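Local coordinates for ABC transporter, periplasmic substrate-binding protein (Thermotoga maritima, PDB 2HPG), which probably binds a small solute in the periplasm and hands it to a tripartite ATP-independent (TRAP) transporter in the membrane, at residues M87-I93 against T222-I228; W137-Y141 against K263-E267; I173-G177 against F294-A298. All coordinates share one frame; numbering follows the deposited sequence.

Contact 1. Residues M87-I93 against T222-I228; sequences MNLAYFI and TGHFLLI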
loop_
_atom_site.group_PDB
_atom_site.type_symbol
_atom_site.label_atom_id
_atom_site.label_comp_id
_atom_site.label_asym_id
_atom_site.label_seq_id
_atom_site.Cartn_x
_atom_site.Cartn_y
_atom_site.Cartn_z
HETATM N N MSE A 87 -0.474 -8.926 5.047
HETATM C CA MSE A 87 -0.467 -8.403 3.672
HETATM C C MSE A 87 0.467 -7.194 3.440
HETATM O O MSE A 87 0.551 -6.699 2.313
HETATM C CB MSE A 87 -1.885 -8.081 3.222
HETATM C CG MSE A 87 -2.838 -9.248 3.445
HETATM SE SE MSE A 87 -4.541 -9.102 2.590
HETATM C CE MSE A 87 -4.042 -8.167 0.961
ATOM N N ASN A 88 1.168 -6.748 4.478
ATOM C CA ASN A 88 2.177 -5.670 4.355
ATOM C C ASN A 88 3.593 -6.181 4.615
ATOM O O ASN A 88 4.555 -5.398 4.716
ATOM C CB ASN A 88 1.855 -4.504 5.311
ATOM C CG ASN A 88 2.029 -3.132 4.650
ATOM O OD1 ASN A 88 3.116 -2.780 4.208
ATOM N ND2 ASN A 88 0.950 -2.393 4.541
ATOM N N LEU A 89 3.729 -7.497 4.716
ATOM C CA LEU A 89 5.022 -8.088 4.967
ATOM C C LEU A 89 5.779 -8.372 3.660
ATOM O O LEU A 89 5.179 -8.551 2.581
ATOM C CB LEU A 89 4.877 -9.345 5.852
ATOM C CG LEU A 89 4.676 -9.058 7.338
ATOM C CD1 LEU A 89 4.597 -10.361 8.102
ATOM C CD2 LEU A 89 5.792 -8.221 7.895
ATOM N N ALA A 90 7.106 -8.369 3.773
ATOM C CA ALA A 90 7.991 -8.548 2.623
ATOM C C ALA A 90 7.624 -9.798 1.859
ATOM O O ALA A 90 7.386 -10.830 2.456
ATOM C CB ALA A 90 9.461 -8.604 3.065
ATOM N N TYR A 91 7.553 -9.668 0.537
ATOM C CA TYR A 91 7.267 -10.770 -0.409
ATOM C C TYR A 91 5.921 -11.468 -0.293
ATOM O O TYR A 91 5.711 -12.445 -0.998
ATOM C CB TYR A 91 8.405 -11.814 -0.444
ATOM C CG TYR A 91 9.670 -11.210 -0.966
ATOM C CD1 TYR A 91 10.691 -10.851 -0.106
ATOM C CD2 TYR A 91 9.819 -10.925 -2.321
ATOM C CE1 TYR A 91 11.837 -10.245 -0.583
ATOM C CE2 TYR A 91 10.983 -10.327 -2.804
ATOM C CZ TYR A 91 11.980 -10.005 -1.935
ATOM O OH TYR A 91 13.127 -9.387 -2.408
ATOM N N PHE A 92 5.001 -10.950 0.530
ATOM C CA PHE A 92 3.649 -11.515 0.625
ATOM C C PHE A 92 3.040 -11.903 -0.734
ATOM O O PHE A 92 2.570 -13.031 -0.909
ATOM C CB PHE A 92 2.678 -10.578 1.402
ATOM C CG PHE A 92 1.232 -11.030 1.336
ATOM C CD1 PHE A 92 0.768 -12.026 2.193
ATOM C CD2 PHE A 92 0.369 -10.511 0.386
ATOM C CE1 PHE A 92 -0.551 -12.485 2.107
ATOM C CE2 PHE A 92 -0.939 -10.969 0.272
ATOM C CZ PHE A 92 -1.411 -11.949 1.153
ATOM N N ILE A 93 2.990 -10.993 -1.701
ATOM C CA ILE A 93 2.283 -11.323 -2.949
ATOM C C ILE A 93 3.037 -12.437 -3.704
ATOM O O ILE A 93 2.433 -13.195 -4.479
ATOM C CB ILE A 93 2.025 -10.086 -3.867
ATOM C CG1 ILE A 93 0.741 -10.272 -4.676
ATOM C CG2 ILE A 93 3.179 -9.842 -4.811
ATOM C CD1 ILE A 93 -0.539 -10.050 -3.863
ATOM N N THR A 222 14.845 -5.587 -5.866
ATOM C CA THR A 222 14.501 -6.672 -4.970
ATOM C C THR A 222 13.002 -6.929 -4.975
ATOM O O THR A 222 12.587 -8.036 -4.654
ATOM C CB THR A 222 14.918 -6.378 -3.550
ATOM O OG1 THR A 222 14.532 -5.045 -3.217
ATOM C CG2 THR A 222 16.433 -6.531 -3.375
ATOM N N GLY A 223 12.201 -5.914 -5.312
ATOM C CA GLY A 223 10.741 -6.052 -5.398
ATOM C C GLY A 223 10.152 -6.656 -4.117
ATOM O O GLY A 223 9.222 -7.469 -4.155
ATOM N N HIS A 224 10.707 -6.243 -2.987
ATOM C CA HIS A 224 10.428 -6.851 -1.679
ATOM C C HIS A 224 9.057 -6.493 -1.051
ATOM O O HIS A 224 8.597 -7.217 -0.159
ATOM C CB HIS A 224 11.557 -6.500 -0.705
ATOM C CG HIS A 224 11.777 -5.027 -0.567
ATOM N ND1 HIS A 224 12.696 -4.336 -1.323
ATOM C CD2 HIS A 224 11.146 -4.102 0.191
ATOM C CE1 HIS A 224 12.631 -3.052 -1.028
ATOM N NE2 HIS A 224 11.704 -2.878 -0.105
ATOM N N PHE A 225 8.421 -5.395 -1.482
ATOM C CA PHE A 225 7.031 -5.100 -1.119
ATOM C C PHE A 225 6.213 -4.836 -2.368
ATOM O O PHE A 225 6.688 -4.208 -3.313
ATOM C CB PHE A 225 6.868 -3.841 -0.246
ATOM C CG PHE A 225 7.511 -3.902 1.102
ATOM C CD1 PHE A 225 7.179 -4.883 2.017
ATOM C CD2 PHE A 225 8.381 -2.914 1.488
ATOM C CE1 PHE A 225 7.761 -4.898 3.252
ATOM C CE2 PHE A 225 8.967 -2.922 2.713
ATOM C CZ PHE A 225 8.660 -3.910 3.612
ATOM N N LEU A 226 4.980 -5.339 -2.369
ATOM C CA LEU A 226 3.919 -4.807 -3.218
ATOM C C LEU A 226 2.950 -4.074 -2.299
ATOM O O LEU A 226 2.290 -4.706 -1.469
ATOM C CB LEU A 226 3.182 -5.915 -3.968
ATOM C CG LEU A 226 2.086 -5.395 -4.883
ATOM C CD1 LEU A 226 2.678 -4.582 -6.026
ATOM C CD2 LEU A 226 1.212 -6.534 -5.373
ATOM N N LEU A 227 2.875 -2.755 -2.428
ATOM C CA LEU A 227 2.043 -1.936 -1.538
ATOM C C LEU A 227 0.564 -2.022 -1.895
ATOM O O LEU A 227 0.106 -1.509 -2.935
ATOM C CB LEU A 227 2.543 -0.481 -1.509
ATOM C CG LEU A 227 1.779 0.532 -0.647
ATOM C CD1 LEU A 227 1.297 -0.048 0.668
ATOM C CD2 LEU A 227 2.697 1.753 -0.414
ATOM N N ILE A 228 -0.165 -2.721 -1.032
ATOM C CA ILE A 228 -1.589 -2.902 -1.180
ATOM C C ILE A 228 -2.262 -1.937 -0.222
ATOM O O ILE A 228 -2.088 -2.038 0.993
ATOM C CB ILE A 228 -2.007 -4.336 -0.804
ATOM C CG1 ILE A 228 -1.269 -5.367 -1.672
ATOM C CG2 ILE A 228 -3.520 -4.502 -0.957
ATOM C CD1 ILE A 228 -1.314 -6.788 -1.049
HETATM O O HOH W 1 1.918 -7.205 -0.208
HETATM O O HOH W 2 1.004 -4.002 1.437
HETATM O O HOH W 3 4.451 -7.048 0.498
HETATM O O HOH W 4 4.558 -8.570 -1.740
#

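Contact 2. Residues W137-Y141 against K263-E267; sequences WVQGY and KIMKE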
loop_
_atom_site.group_PDB
_atom_site.type_symbol
_atom_site.label_atom_id
_atom_site.label_comp_id
_atom_site.label_asym_id
_atom_site.label_seq_id
_atom_site.Cartn_x
_atom_site.Cartn_y
_atom_site.Cartn_z
ATOM N N TRP A 137 -6.183 -1.659 -4.556
ATOM C CA TRP A 137 -5.510 -0.389 -4.803
ATOM C C TRP A 137 -4.056 -0.653 -4.531
ATOM O O TRP A 137 -3.668 -0.887 -3.396
ATOM C CB TRP A 137 -6.073 0.705 -3.886
ATOM C CG TRP A 137 -7.425 1.151 -4.344
ATOM C CD1 TRP A 137 -8.598 0.464 -4.233
ATOM C CD2 TRP A 137 -7.738 2.372 -5.024
ATOM N NE1 TRP A 137 -9.616 1.175 -4.820
ATOM C CE2 TRP A 137 -9.113 2.356 -5.302
ATOM C CE3 TRP A 137 -6.982 3.474 -5.431
ATOM C CZ2 TRP A 137 -9.757 3.416 -5.965
ATOM C CZ3 TRP A 137 -7.620 4.520 -6.085
ATOM C CH2 TRP A 137 -8.991 4.483 -6.340
ATOM N N VAL A 138 -3.261 -0.664 -5.594
ATOM C CA VAL A 138 -1.878 -1.104 -5.510
ATOM C C VAL A 138 -0.952 0.001 -6.026
ATOM O O VAL A 138 -1.172 0.563 -7.095
ATOM C CB VAL A 138 -1.730 -2.452 -6.282
ATOM C CG1 VAL A 138 -0.316 -2.754 -6.639
ATOM C CG2 VAL A 138 -2.335 -3.593 -5.427
ATOM N N GLN A 139 0.062 0.345 -5.226
ATOM C CA GLN A 139 1.006 1.386 -5.623
ATOM C C GLN A 139 2.200 0.820 -6.377
ATOM O O GLN A 139 2.969 1.570 -6.976
ATOM C CB GLN A 139 1.473 2.162 -4.404
ATOM C CG GLN A 139 0.503 3.233 -3.969
ATOM C CD GLN A 139 1.026 4.017 -2.817
ATOM O OE1 GLN A 139 2.099 4.601 -2.910
ATOM N NE2 GLN A 139 0.291 4.017 -1.708
ATOM N N GLY A 140 2.365 -0.502 -6.361
ATOM C CA GLY A 140 3.437 -1.138 -7.100
ATOM C C GLY A 140 4.524 -1.683 -6.210
ATOM O O GLY A 140 4.445 -1.564 -4.988
ATOM N N TYR A 141 5.535 -2.277 -6.841
ATOM C CA TYR A 141 6.667 -2.873 -6.144
ATOM C C TYR A 141 7.672 -1.839 -5.712
ATOM O O TYR A 141 8.017 -0.929 -6.467
ATOM C CB TYR A 141 7.401 -3.876 -7.030
ATOM C CG TYR A 141 6.564 -5.060 -7.322
ATOM C CD1 TYR A 141 6.538 -6.145 -6.453
ATOM C CD2 TYR A 141 5.707 -5.062 -8.400
ATOM C CE1 TYR A 141 5.740 -7.218 -6.706
ATOM C CE2 TYR A 141 4.912 -6.135 -8.656
ATOM C CZ TYR A 141 4.935 -7.209 -7.804
ATOM O OH TYR A 141 4.117 -8.274 -8.059
ATOM N N LYS A 263 -2.499 0.200 -14.406
ATOM C CA LYS A 263 -1.807 1.308 -15.074
ATOM C C LYS A 263 -0.476 1.606 -14.382
ATOM O O LYS A 263 0.559 1.786 -15.026
ATOM C CB LYS A 263 -2.680 2.563 -15.091
ATOM C CG LYS A 263 -2.270 3.601 -16.139
ATOM C CD LYS A 263 -2.999 4.933 -15.978
ATOM C CE LYS A 263 -2.749 5.834 -17.213
ATOM N NZ LYS A 263 -3.143 7.263 -17.017
ATOM N N ILE A 264 -0.508 1.663 -13.066
ATOM C CA ILE A 264 0.704 1.810 -12.267
ATOM C C ILE A 264 1.709 0.685 -12.569
ATOM O O ILE A 264 2.867 0.957 -12.897
ATOM C CB ILE A 264 0.396 1.886 -10.743
ATOM C CG1 ILE A 264 -0.267 3.213 -10.384
ATOM C CG2 ILE A 264 1.675 1.763 -9.927
ATOM C CD1 ILE A 264 -0.691 3.313 -8.932
HETATM N N MSE A 265 1.278 -0.568 -12.459
HETATM C CA MSE A 265 2.190 -1.709 -12.556
HETATM C C MSE A 265 2.658 -2.070 -13.950
HETATM O O MSE A 265 3.732 -2.644 -14.092
HETATM C CB MSE A 265 1.560 -2.955 -11.912
HETATM C CG MSE A 265 1.656 -2.967 -10.427
HETATM SE SE MSE A 265 1.013 -4.632 -9.682
HETATM C CE MSE A 265 -0.820 -4.571 -10.341
ATOM N N LYS A 266 1.843 -1.763 -14.959
ATOM C CA LYS A 266 2.108 -2.145 -16.345
ATOM C C LYS A 266 2.641 -0.983 -17.183
ATOM O O LYS A 266 3.288 -1.226 -18.192
ATOM C CB LYS A 266 0.849 -2.711 -17.001
ATOM C CG LYS A 266 0.432 -4.075 -16.442
ATOM C CD LYS A 266 -0.925 -4.539 -17.018
ATOM C CE LYS A 266 -0.922 -4.798 -18.522
ATOM N NZ LYS A 266 -0.077 -5.956 -18.930
ATOM N N GLU A 267 2.420 0.263 -16.766
ATOM C CA GLU A 267 2.900 1.404 -17.547
ATOM C C GLU A 267 3.638 2.498 -16.809
ATOM O O GLU A 267 4.682 2.935 -17.280
ATOM C CB GLU A 267 1.789 2.036 -18.374
ATOM C CG GLU A 267 0.444 1.975 -17.789
ATOM C CD GLU A 267 -0.640 1.888 -18.838
ATOM O OE1 GLU A 267 -1.083 2.958 -19.323
ATOM O OE2 GLU A 267 -1.050 0.746 -19.160
#

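Contact 3. Residues I173-G177 against F294-A298; sequences IRSLG and FMEKA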
loop_
_atom_site.group_PDB
_atom_site.type_symbol
_atom_site.label_atom_id
_atom_site.label_comp_id
_atom_site.label_asym_id
_atom_site.label_seq_id
_atom_site.Cartn_x
_atom_site.Cartn_y
_atom_site.Cartn_z
ATOM N N ILE A 173 12.170 -4.975 6.766
ATOM C CA ILE A 173 13.456 -4.429 6.321
ATOM C C ILE A 173 14.603 -4.888 7.208
ATOM O O ILE A 173 15.725 -5.161 6.725
ATOM C CB ILE A 173 13.422 -2.883 6.239
ATOM C CG1 ILE A 173 12.470 -2.427 5.120
ATOM C CG2 ILE A 173 14.809 -2.317 6.012
ATOM C CD1 ILE A 173 12.684 -3.118 3.782
ATOM N N ARG A 174 14.324 -4.998 8.502
ATOM C CA ARG A 174 15.287 -5.593 9.441
ATOM C C ARG A 174 15.605 -7.054 9.109
ATOM O O ARG A 174 16.751 -7.458 9.138
ATOM C CB ARG A 174 14.778 -5.472 10.879
ATOM C CG ARG A 174 15.765 -5.916 11.925
ATOM C CD ARG A 174 15.213 -5.638 13.309
ATOM N NE ARG A 174 16.007 -6.246 14.381
ATOM C CZ ARG A 174 15.894 -7.515 14.791
ATOM N NH1 ARG A 174 15.048 -8.346 14.200
ATOM N NH2 ARG A 174 16.646 -7.967 15.801
ATOM N N SER A 175 14.592 -7.846 8.791
ATOM C CA SER A 175 14.812 -9.254 8.485
ATOM C C SER A 175 15.598 -9.470 7.179
ATOM O O SER A 175 16.329 -10.458 7.052
ATOM C CB SER A 175 13.482 -9.994 8.417
ATOM O OG SER A 175 12.848 -9.721 7.182
ATOM N N LEU A 176 15.448 -8.554 6.215
ATOM C CA LEU A 176 16.210 -8.605 4.947
ATOM C C LEU A 176 17.693 -8.302 5.127
ATOM O O LEU A 176 18.517 -8.715 4.311
ATOM C CB LEU A 176 15.618 -7.641 3.922
ATOM C CG LEU A 176 14.206 -7.978 3.459
ATOM C CD1 LEU A 176 13.757 -7.073 2.305
ATOM C CD2 LEU A 176 14.105 -9.435 3.076
ATOM N N GLY A 177 18.030 -7.574 6.182
ATOM C CA GLY A 177 19.429 -7.397 6.599
ATOM C C GLY A 177 19.840 -5.989 6.955
ATOM O O GLY A 177 20.984 -5.760 7.353
ATOM N N PHE A 294 16.503 -13.432 -0.408
ATOM C CA PHE A 294 15.731 -12.382 0.276
ATOM C C PHE A 294 14.405 -12.948 0.781
ATOM O O PHE A 294 14.005 -12.685 1.915
ATOM C CB PHE A 294 15.499 -11.181 -0.648
ATOM C CG PHE A 294 16.688 -10.277 -0.769
ATOM C CD1 PHE A 294 16.992 -9.378 0.227
ATOM C CD2 PHE A 294 17.502 -10.320 -1.893
ATOM C CE1 PHE A 294 18.096 -8.544 0.121
ATOM C CE2 PHE A 294 18.597 -9.474 -2.015
ATOM C CZ PHE A 294 18.896 -8.589 -1.006
HETATM N N MSE A 295 13.743 -13.736 -0.054
HETATM C CA MSE A 295 12.509 -14.391 0.347
HETATM C C MSE A 295 12.728 -15.257 1.578
HETATM O O MSE A 295 11.885 -15.288 2.478
HETATM C CB MSE A 295 11.943 -15.207 -0.801
HETATM C CG MSE A 295 11.408 -14.338 -1.907
HETATM SE SE MSE A 295 10.827 -15.230 -3.500
HETATM C CE MSE A 295 11.070 -13.755 -4.761
ATOM N N GLU A 296 13.873 -15.940 1.632
ATOM C CA GLU A 296 14.202 -16.804 2.763
ATOM C C GLU A 296 14.451 -15.974 4.035
ATOM O O GLU A 296 13.999 -16.337 5.110
ATOM C CB GLU A 296 15.385 -17.740 2.407
ATOM C CG GLU A 296 15.001 -18.814 1.362
ATOM C CD GLU A 296 16.185 -19.638 0.817
ATOM O OE1 GLU A 296 17.331 -19.442 1.285
ATOM O OE2 GLU A 296 15.973 -20.487 -0.098
ATOM N N LYS A 297 15.147 -14.850 3.909
ATOM C CA LYS A 297 15.323 -13.939 5.033
ATOM C C LYS A 297 13.987 -13.341 5.494
ATOM O O LYS A 297 13.783 -13.164 6.682
ATOM C CB LYS A 297 16.277 -12.798 4.676
ATOM C CG LYS A 297 17.717 -13.190 4.538
ATOM C CD LYS A 297 18.351 -13.467 5.875
ATOM C CE LYS A 297 19.842 -13.696 5.720
ATOM N NZ LYS A 297 20.404 -14.561 6.806
ATOM N N ALA A 298 13.090 -13.046 4.555
ATOM C CA ALA A 298 11.798 -12.426 4.871
ATOM C C ALA A 298 10.941 -13.241 5.856
ATOM O O ALA A 298 10.239 -12.663 6.690
ATOM C CB ALA A 298 11.006 -12.148 3.589
#

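Contact 1. Residues M87-I93 against T222-I228
Tyr-91 grips the strand at both ends of its own length. Its backbone N donates to His-224 O at 2.8 Å (N-H...O 156°), while its hydroxyl donates to Thr-222 O at 2.7 Å, standing 40° out of that carbonyl's plane. With CG anti to the carbonyl carbon (chi1 -64°), one ring face lies over His-224 CA, a CH-pi contact 3.8 Å from the ring centroid. His-224 O also receives a CA-H...O contact from Ala-90. The imidazole is held separately: ND1 shares a hydrogen bond with Thr-222 OG1, and NE2 pairs with Glu-201. A type II turn from Leu-89 to Phe-92 leads into helix 92-95, with Tyr-91 as N-cap residue, and sets this loop against the long strand 218-234. A phenylalanine in place of Tyr-91 would probably leave Thr-222 O without its hydroxyl donor. Farther along, water replaces direct pairing: one molecule donates to Met-87 O and Leu-226 O, and a second links Met-87 O to Ile-228 N. Leu-89 O receives a third water at 2.7 Å, and Ile-93 N donates to a fourth; each makes only a weak bond to Leu-226 N. Beyond them, selenomethionine Met-87 puts CE 3.7 Å from Ile-228 CD1.

Contact 2. Residues W137-Y141 against K263-E267
Met-265, modelled as selenomethionine, sends its side chain from the helix onto strand segment 137-141, CG meeting Gly-140 and SE meeting Val-138 and Tyr-141. CB sets the direction: with CG anti to the carbonyl carbon (chi1 -79°), the chain leaves beside the backbone N, and CG comes to lie 4.2 Å from Gly-140 CA. The next atom, SE, does most of the touching. It sits 3.8 Å from Val-138 CG1 and 4.3 Å from Tyr-141 CE2, so it bridges two residues that flank the glycine at unequal distances along the strand. Toward Tyr-141 this is a Met-aromatic contact, with SE 5.4 Å from the ring centroid and 57° off the ring normal, an oblique approach. A bend at chi3 turns CE aside, 4.2 Å from Val-138 CG1, the two side chains crossing at about a right angle.

The contact packs helix 243-278 on strand 130-146 of the mixed sheet, a helix-on-sheet layer in this solute-binding fold. The short axes come within 7.6 Å and their N-to-C directions differ by 26°, close to parallel. Gly-140 permits this approach: a CB there would point at the helix, near Ile-264 CG2, and the backbone angles would also jam it against the preceding carbonyl O.

Ile-264 meets mainly the strand's backbone carbonyls. Its two branches divide two successive ones, CG2 lying 3.2 Å from Gln-139 O and CD1 3.3 Å from Val-138 O. Val-138 O has no polar partner in the model, so this methyl covers a buried acceptor without satisfying it. Gln-139, leading away from the helix, pairs its NE2 with Asn-229. Val-138 N bonds Ser-261 OG, a second tie to helix 243-278, one turn before Ile-264.

Contact 3. Residues I173-G177 against F294-A298
The side chain of Leu-176 meets helix 291-305 with CD2, which lies 3.5 Å from Phe-294 O and 4.0 Å from Ala-298 N. These are the acceptor and donor of one helical hydrogen bond, so the methyl rests against the backbone of a turn. The motif is a helix-helix packing in which the C-terminal end of helix 167-176 abuts the flank of helix 291-305. CD2 also comes to the edge of the Phe-294 ring, near its plane, at 4.1 Å from CD1, and stands 4.2 Å from Ala-298 CB. CD2 thus meets one aromatic edge, one methyl and a turn of backbone.

Ser-175 fills the neighbouring position. Its backbone O meets Lys-297 CB at 3.3 Å, and CG and CD of the lysine pass the same oxygen as the chain bends at chi2 and carries its amine away from the contact. The serine OG approaches Ala-298 CA without bonding across the interface; its hydrogen bond goes back to Ser-172 O in its own helix. A chi1 of 78°, with OG between the backbone N and the carbonyl carbon, lets OG reach back to that oxygen.

The next shell fixes both helices from the sheet side. Leu-176 also packs on His-224 and Phe-144, while Phe-294 touches Thr-222, Tyr-91 and Ile-289, so both packing side chains rest on strand 218-234. The helix end itself is shaped by Gly-177, whose positive phi closes a Schellman motif. Both of its bonds back into the last turn are weak. A CB at these angles would be jammed against Leu-176 O, a carbonyl oxygen that this contact buries and that finds no polar partner in the model; the shorter of the glycine's two weak bonds runs from Gly-177 N to Arg-174 O at 3.2 Å.

Contacts 1 and 2 lie about 13 Å apart between centres and meet at neighbouring antiparallel strands of the mixed sheet: Leu-227 O and N probably bond Gln-139 N and Gly-140 O. Contact 3 sits about 11 Å from contact 1 between centres and touches it where Tyr-91 meets Phe-294 and Met-295. Contacts 2 and 3 do not touch, their nearest atoms being about 9 Å apart. Along the chain all first segments precede all second ones, in the same order, so every pair of contacts crosses. Helix 243-278 packs on strand 130-146, while helices 167-176 and 291-305 meet beside contact 1, so parts distant in sequence are joined across the two long strands 130-146 and 218-234.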